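Arabinan endo-1,5-alpha-l-arabinosidase A (Cellvibrio cellulosa, PDB 1GYD) cleaves the alpha-1,5-arabinofuranosyl bonds of linear arabinan, yielding almost exclusively arabinotriose, in the breakdown of plant cell walls. Local coordinates at residues K249-W254 with K304-Y309; A124-I129 with I188-I193; S54-G59 with V79-K84. All coordinates share one frame; numbering follows the deposited sequence.

Interaction 1 of 3, residues K249-W254 with K304-Y309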
loop_
_atom_site.group_PDB
_atom_site.type_symbol
_atom_site.label_atom_id
_atom_site.label_comp_id
_atom_site.label_asym_id
_atom_site.label_seq_id
_atom_site.Cartn_x
_atom_site.Cartn_y
_atom_site.Cartn_z
ATOM N N LYS A 249 -5.542 3.969 -15.757
ATOM C CA LYS A 249 -6.491 4.944 -15.237
ATOM C C LYS A 249 -7.936 4.487 -15.451
ATOM O O LYS A 249 -8.210 3.534 -16.199
ATOM C CB LYS A 249 -6.268 6.340 -15.826
ATOM C CG LYS A 249 -6.593 6.517 -17.302
ATOM C CD LYS A 249 -6.338 7.969 -17.731
ATOM C CE LYS A 249 -7.027 8.311 -19.051
ATOM N NZ LYS A 249 -6.271 7.776 -20.212
ATOM N N GLY A 250 -8.848 5.189 -14.784
ATOM C CA GLY A 250 -10.267 4.907 -14.865
ATOM C C GLY A 250 -10.943 5.258 -16.186
ATOM O O GLY A 250 -10.312 5.755 -17.122
ATOM N N ASN A 251 -12.243 4.980 -16.242
ATOM C CA ASN A 251 -13.117 5.293 -17.384
ATOM C C ASN A 251 -14.526 5.689 -16.867
ATOM O O ASN A 251 -14.667 5.977 -15.684
ATOM C CB ASN A 251 -13.157 4.100 -18.363
ATOM C CG ASN A 251 -13.509 2.776 -17.680
ATOM O OD1 ASN A 251 -14.490 2.688 -16.950
ATOM N ND2 ASN A 251 -12.723 1.745 -17.936
ATOM N N LYS A 252 -15.557 5.700 -17.718
ATOM C CA LYS A 252 -16.918 6.076 -17.289
ATOM C C LYS A 252 -17.485 5.148 -16.220
ATOM O O LYS A 252 -18.363 5.534 -15.438
ATOM C CB LYS A 252 -17.916 6.011 -18.453
ATOM C CG LYS A 252 -17.651 6.909 -19.647
ATOM C CD LYS A 252 -18.661 6.574 -20.750
ATOM C CE LYS A 252 -18.457 7.373 -22.028
ATOM N NZ LYS A 252 -19.593 7.145 -22.962
ATOM N N ARG A 253 -17.027 3.904 -16.245
ATOM C CA ARG A 253 -17.570 2.852 -15.400
ATOM C C ARG A 253 -16.798 2.734 -14.079
ATOM O O ARG A 253 -17.387 2.379 -13.052
ATOM C CB ARG A 253 -17.577 1.514 -16.162
ATOM C CG ARG A 253 -18.973 1.054 -16.679
ATOM C CD ARG A 253 -19.247 1.133 -18.207
ATOM N NE ARG A 253 -18.059 1.114 -19.069
ATOM C CZ ARG A 253 -17.164 0.128 -19.126
ATOM N NH1 ARG A 253 -17.294 -0.945 -18.363
ATOM N NH2 ARG A 253 -16.115 0.223 -19.942
ATOM N N TRP A 254 -15.497 3.036 -14.117
ATOM C CA TRP A 254 -14.627 2.997 -12.945
ATOM C C TRP A 254 -13.938 4.339 -12.762
ATOM O O TRP A 254 -12.890 4.599 -13.352
ATOM C CB TRP A 254 -13.576 1.894 -13.083
ATOM C CG TRP A 254 -14.218 0.602 -13.303
ATOM C CD1 TRP A 254 -14.416 -0.012 -14.498
ATOM C CD2 TRP A 254 -14.803 -0.237 -12.312
ATOM N NE1 TRP A 254 -15.088 -1.197 -14.316
ATOM C CE2 TRP A 254 -15.344 -1.362 -12.981
ATOM C CE3 TRP A 254 -14.929 -0.161 -10.925
ATOM C CZ2 TRP A 254 -15.997 -2.405 -12.311
ATOM C CZ3 TRP A 254 -15.585 -1.199 -10.250
ATOM C CH2 TRP A 254 -16.110 -2.309 -10.953
ATOM N N LYS A 304 -9.860 -3.611 -19.376
ATOM C CA LYS A 304 -11.121 -4.355 -19.496
ATOM C C LYS A 304 -11.324 -5.340 -18.332
ATOM O O LYS A 304 -12.463 -5.702 -18.034
ATOM C CB LYS A 304 -11.188 -5.089 -20.843
ATOM C CG LYS A 304 -11.674 -4.224 -22.009
ATOM C CD LYS A 304 -10.737 -4.249 -23.235
ATOM C CE LYS A 304 -10.431 -5.656 -23.755
ATOM N NZ LYS A 304 -9.380 -5.656 -24.838
ATOM N N GLU A 305 -10.229 -5.753 -17.678
ATOM C CA GLU A 305 -10.288 -6.624 -16.496
ATOM C C GLU A 305 -10.876 -5.954 -15.248
ATOM O O GLU A 305 -11.196 -6.633 -14.277
ATOM C CB GLU A 305 -8.914 -7.226 -16.177
ATOM C CG GLU A 305 -8.564 -8.390 -17.100
ATOM C CD GLU A 305 -7.143 -8.903 -16.936
ATOM O OE1 GLU A 305 -6.472 -8.536 -15.955
ATOM O OE2 GLU A 305 -6.696 -9.679 -17.802
ATOM N N LEU A 306 -10.990 -4.628 -15.277
ATOM C CA LEU A 306 -11.789 -3.897 -14.300
ATOM C C LEU A 306 -13.237 -4.401 -14.334
ATOM O O LEU A 306 -13.906 -4.456 -13.304
ATOM C CB LEU A 306 -11.732 -2.386 -14.573
ATOM C CG LEU A 306 -10.367 -1.707 -14.434
ATOM C CD1 LEU A 306 -10.408 -0.284 -15.015
ATOM C CD2 LEU A 306 -9.900 -1.710 -12.964
ATOM N N ASP A 307 -13.710 -4.784 -15.520
ATOM C CA ASP A 307 -15.050 -5.395 -15.682
ATOM C C ASP A 307 -15.076 -6.917 -15.519
ATOM O O ASP A 307 -15.944 -7.438 -14.850
ATOM C CB ASP A 307 -15.636 -5.055 -17.050
ATOM C CG ASP A 307 -15.656 -3.570 -17.325
ATOM O OD1 ASP A 307 -16.215 -2.818 -16.508
ATOM O OD2 ASP A 307 -15.147 -3.059 -18.336
ATOM N N SER A 308 -14.133 -7.625 -16.139
ATOM C CA SER A 308 -14.147 -9.101 -16.170
ATOM C C SER A 308 -13.782 -9.756 -14.827
ATOM O O SER A 308 -14.240 -10.862 -14.534
ATOM C CB SER A 308 -13.250 -9.640 -17.302
ATOM O OG SER A 308 -11.860 -9.583 -16.985
ATOM N N TYR A 309 -12.963 -9.083 -14.019
ATOM C CA TYR A 309 -12.738 -9.520 -12.637
ATOM C C TYR A 309 -13.935 -9.122 -11.775
ATOM O O TYR A 309 -14.227 -7.940 -11.582
ATOM C CB TYR A 309 -11.445 -8.956 -12.001
ATOM C CG TYR A 309 -11.231 -9.560 -10.612
ATOM C CD1 TYR A 309 -10.594 -10.802 -10.450
ATOM C CD2 TYR A 309 -11.744 -8.933 -9.466
ATOM C CE1 TYR A 309 -10.425 -11.372 -9.180
ATOM C CE2 TYR A 309 -11.580 -9.497 -8.206
ATOM C CZ TYR A 309 -10.920 -10.711 -8.063
ATOM O OH TYR A 309 -10.767 -11.271 -6.809
#

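Interaction 2 of 3, residues A124-I129 with I188-I193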
loop_
_atom_site.group_PDB
_atom_site.type_symbol
_atom_site.label_atom_id
_atom_site.label_comp_id
_atom_site.label_asym_id
_atom_site.label_seq_id
_atom_site.Cartn_x
_atom_site.Cartn_y
_atom_site.Cartn_z
ATOM N N ALA A 124 3.350 9.692 7.777
ATOM C CA ALA A 124 3.670 8.311 8.112
ATOM C C ALA A 124 2.454 7.399 7.950
ATOM O O ALA A 124 1.875 6.882 8.931
ATOM C CB ALA A 124 4.215 8.242 9.509
ATOM N N ILE A 125 2.052 7.249 6.695
ATOM C CA ILE A 125 1.054 6.281 6.272
ATOM C C ILE A 125 1.539 5.517 5.030
ATOM O O ILE A 125 2.453 5.957 4.341
ATOM C CB ILE A 125 -0.318 6.955 6.005
ATOM C CG1 ILE A 125 -0.248 7.953 4.852
ATOM C CG2 ILE A 125 -0.839 7.626 7.268
ATOM C CD1 ILE A 125 -1.655 8.523 4.434
ATOM N N ASP A 126 0.925 4.365 4.790
ATOM C CA ASP A 126 1.031 3.608 3.528
ATOM C C ASP A 126 2.285 2.853 3.315
ATOM O O ASP A 126 2.948 3.019 2.293
ATOM C CB ASP A 126 0.752 4.511 2.343
ATOM C CG ASP A 126 -0.522 5.215 2.530
ATOM O OD1 ASP A 126 -0.974 5.280 3.676
ATOM O OD2 ASP A 126 -1.201 5.689 1.704
ATOM N N PRO A 127 2.587 1.985 4.268
ATOM C CA PRO A 127 3.792 1.156 4.193
ATOM C C PRO A 127 3.751 0.118 3.067
ATOM O O PRO A 127 2.688 -0.369 2.672
ATOM C CB PRO A 127 3.826 0.455 5.566
ATOM C CG PRO A 127 2.411 0.450 6.016
ATOM C CD PRO A 127 1.803 1.711 5.479
ATOM N N ALA A 128 4.932 -0.170 2.542
ATOM C CA ALA A 128 5.158 -1.308 1.677
ATOM C C ALA A 128 6.537 -1.835 1.984
ATOM O O ALA A 128 7.487 -1.040 2.091
ATOM C CB ALA A 128 5.070 -0.928 0.220
ATOM N N ILE A 129 6.649 -3.159 2.125
ATOM C CA ILE A 129 7.914 -3.773 2.511
ATOM C C ILE A 129 8.605 -4.416 1.318
ATOM O O ILE A 129 7.980 -5.179 0.586
ATOM C CB ILE A 129 7.705 -4.832 3.602
ATOM C CG1 ILE A 129 6.830 -4.304 4.740
ATOM C CG2 ILE A 129 9.060 -5.315 4.133
ATOM C CD1 ILE A 129 7.324 -3.023 5.401
ATOM N N ILE A 188 0.134 12.524 -4.462
ATOM C CA ILE A 188 0.910 11.311 -4.667
ATOM C C ILE A 188 0.987 10.532 -3.348
ATOM O O ILE A 188 1.275 11.105 -2.300
ATOM C CB ILE A 188 2.310 11.617 -5.163
ATOM C CG1 ILE A 188 3.146 10.348 -5.225
ATOM C CG2 ILE A 188 3.047 12.648 -4.270
ATOM C CD1 ILE A 188 4.420 10.545 -6.038
ATOM N N GLU A 189 0.704 9.244 -3.417
ATOM C CA GLU A 189 0.718 8.387 -2.238
ATOM C C GLU A 189 0.831 6.922 -2.616
ATOM O O GLU A 189 0.713 6.558 -3.781
ATOM C CB GLU A 189 -0.530 8.617 -1.387
ATOM C CG GLU A 189 -1.856 8.321 -2.091
ATOM C CD GLU A 189 -3.052 8.597 -1.229
ATOM O OE1 GLU A 189 -2.923 9.366 -0.253
ATOM O OE2 GLU A 189 -4.119 8.015 -1.501
ATOM N N ALA A 190 1.114 6.105 -1.612
ATOM C CA ALA A 190 0.958 4.663 -1.677
ATOM C C ALA A 190 1.985 3.961 -2.524
ATOM O O ALA A 190 1.628 3.303 -3.488
ATOM C CB ALA A 190 -0.454 4.294 -2.143
ATOM N N PRO A 191 3.252 4.051 -2.152
ATOM C CA PRO A 191 4.280 3.374 -2.926
ATOM C C PRO A 191 4.079 1.875 -2.822
ATOM O O PRO A 191 3.603 1.381 -1.807
ATOM C CB PRO A 191 5.589 3.801 -2.246
ATOM C CG PRO A 191 5.145 4.101 -0.817
ATOM C CD PRO A 191 3.801 4.696 -0.940
ATOM N N PHE A 192 4.390 1.166 -3.887
ATOM C CA PHE A 192 4.560 -0.276 -3.831
ATOM C C PHE A 192 5.717 -0.647 -4.749
ATOM O O PHE A 192 5.802 -0.179 -5.885
ATOM C CB PHE A 192 3.275 -1.033 -4.177
ATOM C CG PHE A 192 3.346 -2.488 -3.796
ATOM C CD1 PHE A 192 3.967 -3.401 -4.620
ATOM C CD2 PHE A 192 2.940 -2.901 -2.564
ATOM C CE1 PHE A 192 4.122 -4.736 -4.234
ATOM C CE2 PHE A 192 3.079 -4.217 -2.180
ATOM C CZ PHE A 192 3.679 -5.130 -3.029
ATOM N N ILE A 193 6.659 -1.415 -4.210
ATOM C CA ILE A 193 7.828 -1.873 -4.939
ATOM C C ILE A 193 7.814 -3.385 -5.179
ATOM O O ILE A 193 7.683 -4.172 -4.255
ATOM C CB ILE A 193 9.116 -1.470 -4.225
ATOM C CG1 ILE A 193 9.182 0.052 -4.065
ATOM C CG2 ILE A 193 10.334 -1.937 -5.031
ATOM C CD1 ILE A 193 10.257 0.521 -3.119
HETATM O O HOH W 1 1.833 1.852 -0.078
HETATM O O HOH W 2 6.763 -3.354 -1.791
#

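Interaction 3 of 3, residues S54-G59 with V79-K84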
loop_
_atom_site.group_PDB
_atom_site.type_symbol
_atom_site.label_atom_id
_atom_site.label_comp_id
_atom_site.label_asym_id
_atom_site.label_seq_id
_atom_site.Cartn_x
_atom_site.Cartn_y
_atom_site.Cartn_z
ATOM N N SER A 54 -3.283 10.129 17.223
ATOM C CA SER A 54 -4.393 10.730 16.494
ATOM C C SER A 54 -5.606 10.742 17.379
ATOM O O SER A 54 -6.331 9.759 17.417
ATOM C CB SER A 54 -4.703 9.931 15.223
ATOM O OG SER A 54 -5.915 10.372 14.622
ATOM N N PRO A 55 -5.805 11.841 18.113
ATOM C CA PRO A 55 -6.897 11.976 19.089
ATOM C C PRO A 55 -8.301 11.639 18.569
ATOM O O PRO A 55 -9.129 11.058 19.293
ATOM C CB PRO A 55 -6.834 13.462 19.473
ATOM C CG PRO A 55 -5.436 13.887 19.197
ATOM C CD PRO A 55 -4.944 13.039 18.070
ATOM N N SER A 56 -8.553 12.009 17.318
ATOM C CA SER A 56 -9.866 11.847 16.678
ATOM C C SER A 56 -10.074 10.431 16.094
ATOM O O SER A 56 -11.151 10.106 15.576
ATOM C CB SER A 56 -9.978 12.866 15.539
ATOM O OG SER A 56 -8.905 12.673 14.604
ATOM N N PHE A 57 -9.039 9.602 16.185
ATOM C CA PHE A 57 -8.987 8.303 15.511
ATOM C C PHE A 57 -10.311 7.563 15.593
ATOM O O PHE A 57 -10.822 7.323 16.690
ATOM C CB PHE A 57 -7.887 7.439 16.126
ATOM C CG PHE A 57 -7.779 6.091 15.505
ATOM C CD1 PHE A 57 -7.403 5.967 14.175
ATOM C CD2 PHE A 57 -8.080 4.947 16.227
ATOM C CE1 PHE A 57 -7.312 4.731 13.585
ATOM C CE2 PHE A 57 -7.980 3.698 15.628
ATOM C CZ PHE A 57 -7.600 3.595 14.310
ATOM N N ASP A 58 -10.849 7.193 14.429
ATOM C CA ASP A 58 -12.210 6.649 14.333
ATOM C C ASP A 58 -12.319 5.117 14.440
ATOM O O ASP A 58 -13.411 4.579 14.324
ATOM C CB ASP A 58 -12.923 7.154 13.059
ATOM C CG ASP A 58 -12.138 6.866 11.791
ATOM O OD1 ASP A 58 -11.444 5.843 11.755
ATOM O OD2 ASP A 58 -12.142 7.607 10.788
ATOM N N GLY A 59 -11.210 4.424 14.689
ATOM C CA GLY A 59 -11.213 2.966 14.774
ATOM C C GLY A 59 -10.748 2.271 13.494
ATOM O O GLY A 59 -10.404 1.089 13.530
ATOM N N VAL A 79 -2.108 4.415 11.474
ATOM C CA VAL A 79 -2.967 5.239 12.295
ATOM C C VAL A 79 -2.770 6.661 11.808
ATOM O O VAL A 79 -1.630 7.123 11.668
ATOM C CB VAL A 79 -2.555 5.194 13.774
ATOM C CG1 VAL A 79 -3.338 6.205 14.553
ATOM C CG2 VAL A 79 -2.781 3.805 14.354
ATOM N N SER A 80 -3.869 7.355 11.552
ATOM C CA SER A 80 -3.792 8.714 11.070
ATOM C C SER A 80 -5.096 9.478 11.317
ATOM O O SER A 80 -6.011 8.999 12.019
ATOM C CB SER A 80 -3.418 8.716 9.580
ATOM O OG SER A 80 -3.332 10.029 9.060
ATOM N N ALA A 81 -5.128 10.711 10.820
ATOM C CA ALA A 81 -6.347 11.527 10.794
ATOM C C ALA A 81 -6.471 12.266 9.467
ATOM O O ALA A 81 -5.472 12.743 8.877
ATOM C CB ALA A 81 -6.338 12.517 11.929
ATOM N N PHE A 82 -7.702 12.370 8.998
ATOM C CA PHE A 82 -7.979 12.943 7.685
ATOM C C PHE A 82 -7.402 14.342 7.559
ATOM O O PHE A 82 -7.621 15.187 8.424
ATOM C CB PHE A 82 -9.496 13.000 7.416
ATOM C CG PHE A 82 -9.843 13.528 6.045
ATOM C CD1 PHE A 82 -9.247 12.973 4.912
ATOM C CD2 PHE A 82 -10.726 14.599 5.889
ATOM C CE1 PHE A 82 -9.534 13.458 3.638
ATOM C CE2 PHE A 82 -11.033 15.095 4.621
ATOM C CZ PHE A 82 -10.437 14.520 3.490
ATOM N N GLY A 83 -6.657 14.570 6.480
ATOM C CA GLY A 83 -6.149 15.885 6.147
ATOM C C GLY A 83 -4.976 16.340 6.988
ATOM O O GLY A 83 -4.556 17.480 6.863
ATOM N N LYS A 84 -4.426 15.431 7.797
ATOM C CA LYS A 84 -3.351 15.735 8.729
ATOM C C LYS A 84 -2.213 14.737 8.629
ATOM O O LYS A 84 -2.377 13.619 8.109
ATOM C CB LYS A 84 -3.868 15.703 10.171
ATOM C CG LYS A 84 -4.878 16.779 10.508
ATOM C CD LYS A 84 -5.222 16.744 11.997
ATOM C CE LYS A 84 -6.604 17.331 12.297
ATOM N NZ LYS A 84 -6.701 18.744 11.853
#

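Interaction 1 of 3, residues K249-W254 with K304-Y309
The carboxylate of D307 takes N-H groups from both W254 and R253. W254 NE1 gives a nearly straight bond to D307 OD1 (3.0 Å, 167°); D307 OD1 lies almost in the indole plane, whereas NE1 stands 49° out of the carboxylate plane. R253 completes a salt bridge: its NH1 points almost directly at D307 OD2, on the syn side, at 3.0 Å, and has only a weak, bent bond to D307 OD1 at 2.8 Å. The arginine chain bends at chi2 and chi3 to bring NH1 there. One indole face lies on L306, whose CB sits 3.8 Å from the centroid of the five-membered ring in a CH-pi contact. L306 O, 3.1 Å from W254 CZ2, accepts from K287 NZ, which also holds Y309 O. In the five-bladed beta-propeller, W254 begins strand 254-265 of one blade, and helix 305-308 follows that blade's last strand, 299-300. The turn leading into W254 is ordered by N251, whose OD1 accepts from R253 N (2.9 Å, on a lone pair) as an Asx turn and from W254 N (3.0 Å, above the amide plane), while N251 N donates a hydrogen bond to W254 O.

Interaction 2 of 3, residues A124-I129 with I188-I193
Here the innermost strands of two propeller blades, 128-131 and 188-196, come side by side near the centre of the molecule, and the 188-196 strand carries E189, assigned as the proton donor. The two chains bend alike. D126 and A190 both have positive phi (76° and 73°), each is followed by a proline, and they face each other, with D126 CB 4.0 Å from A190 CA. The carboxylate of D126 lies alongside A190 and also packs on H259, a probable calcium ligand. D126 OD2 is 4.5 Å from E189 OE1, so the two acids are close without touching. The end of E189 is held by S143 at OE1 and by Y217 at OE2.

Further along, the carbonyl of D126 rests on the proline ring, O to P191 CD 3.7 Å. A128 then points its methyl at the other strand, with CB 3.4 Å from P191 O and 4.0 Å from F192 CD2. The F192 ring swings back to this methyl because CG is anti to the backbone N (chi1 -166°).

No hydrogen bond passes directly between the segments; two waters sit in the gap. One lies 2.9 Å from D126 O, placed to donate to it, and is near P191 O as well, though too close there for the distance to be trusted. The other accepts from I193 N at 3.1 Å, lies 3.2 Å from I129 O, and sits over the centre of the F192 ring. A190 and G142 give the blades a direct backbone link nearby, but between these two segments the joining is by small apolar contacts and water: D126 O, I129 O and I193 N meet solvent molecules where the facing strand does not reach them.

Interaction 3 of 3, residues S54-G59 with V79-K84
V79, S54 and F57 make up most of this contact, and the CG1 methyl of V79 is where they meet. V79 CG1 lies 4.0 Å from S54 CB and 4.1 Å from F57 CD1, with the phenylalanine and valine side chains crossing at about a right angle. A chi1 of 172° turns CG1 of V79 to the meeting point, while the F57 ring also presents an edge to the backbone: S80 O lies in the ring plane, 4.0 Å from F57 CD1. G59 N sits over one face of the same ring.

S54 supplies the hydrogen bond of the contact. With OG anti to the backbone N (chi1 170°), S54 OG donates to S80 O at 2.9 Å. It comes at that carbonyl from well above its plane, 68° out, and steeply from the side, so no lone pair is met squarely. S54 OG also touches A81 CB at 3.5 Å, and S56 OG, two residues on in the same turn, lies 3.7 Å from A81 CB.

Both segments are tightly turned. S54 to F57 form a type I turn closed by F57 N to S54 O, and A81 to K84 a type II turn closed by K84 N to A81 O. Just beyond or within these turns lie D58, G59, G83 and K84, all assigned to substrate binding, consistent with the contact joining two loops that contribute to the substrate site. V79 ends strand 72-79 and packs on L61 of the adjoining strand 60-69, while A50 of helix 50-53 lies against both V79 and F57.

From the N terminus, interaction 3 comes first: it closes a short loop holding little more than the hairpin of strands 60-69 and 72-79, within one blade. Interaction 2 follows, its loop carrying the remaining strands of the blade begun by 128-131 before reaching the first strand of the next. Interaction 1 is last, bringing the chain back after strands 254-265 to 299-300, so that the helix beyond that blade meets the turn entering it. The three stand in series; none nests or crosses. Interactions 2 and 3 touch through I125 CG2 and S80 CB, 3.6 Å apart, linking substrate-site loop to propeller centre, whereas interaction 1 stays about 14 Å from interaction 2 at the nearest atoms.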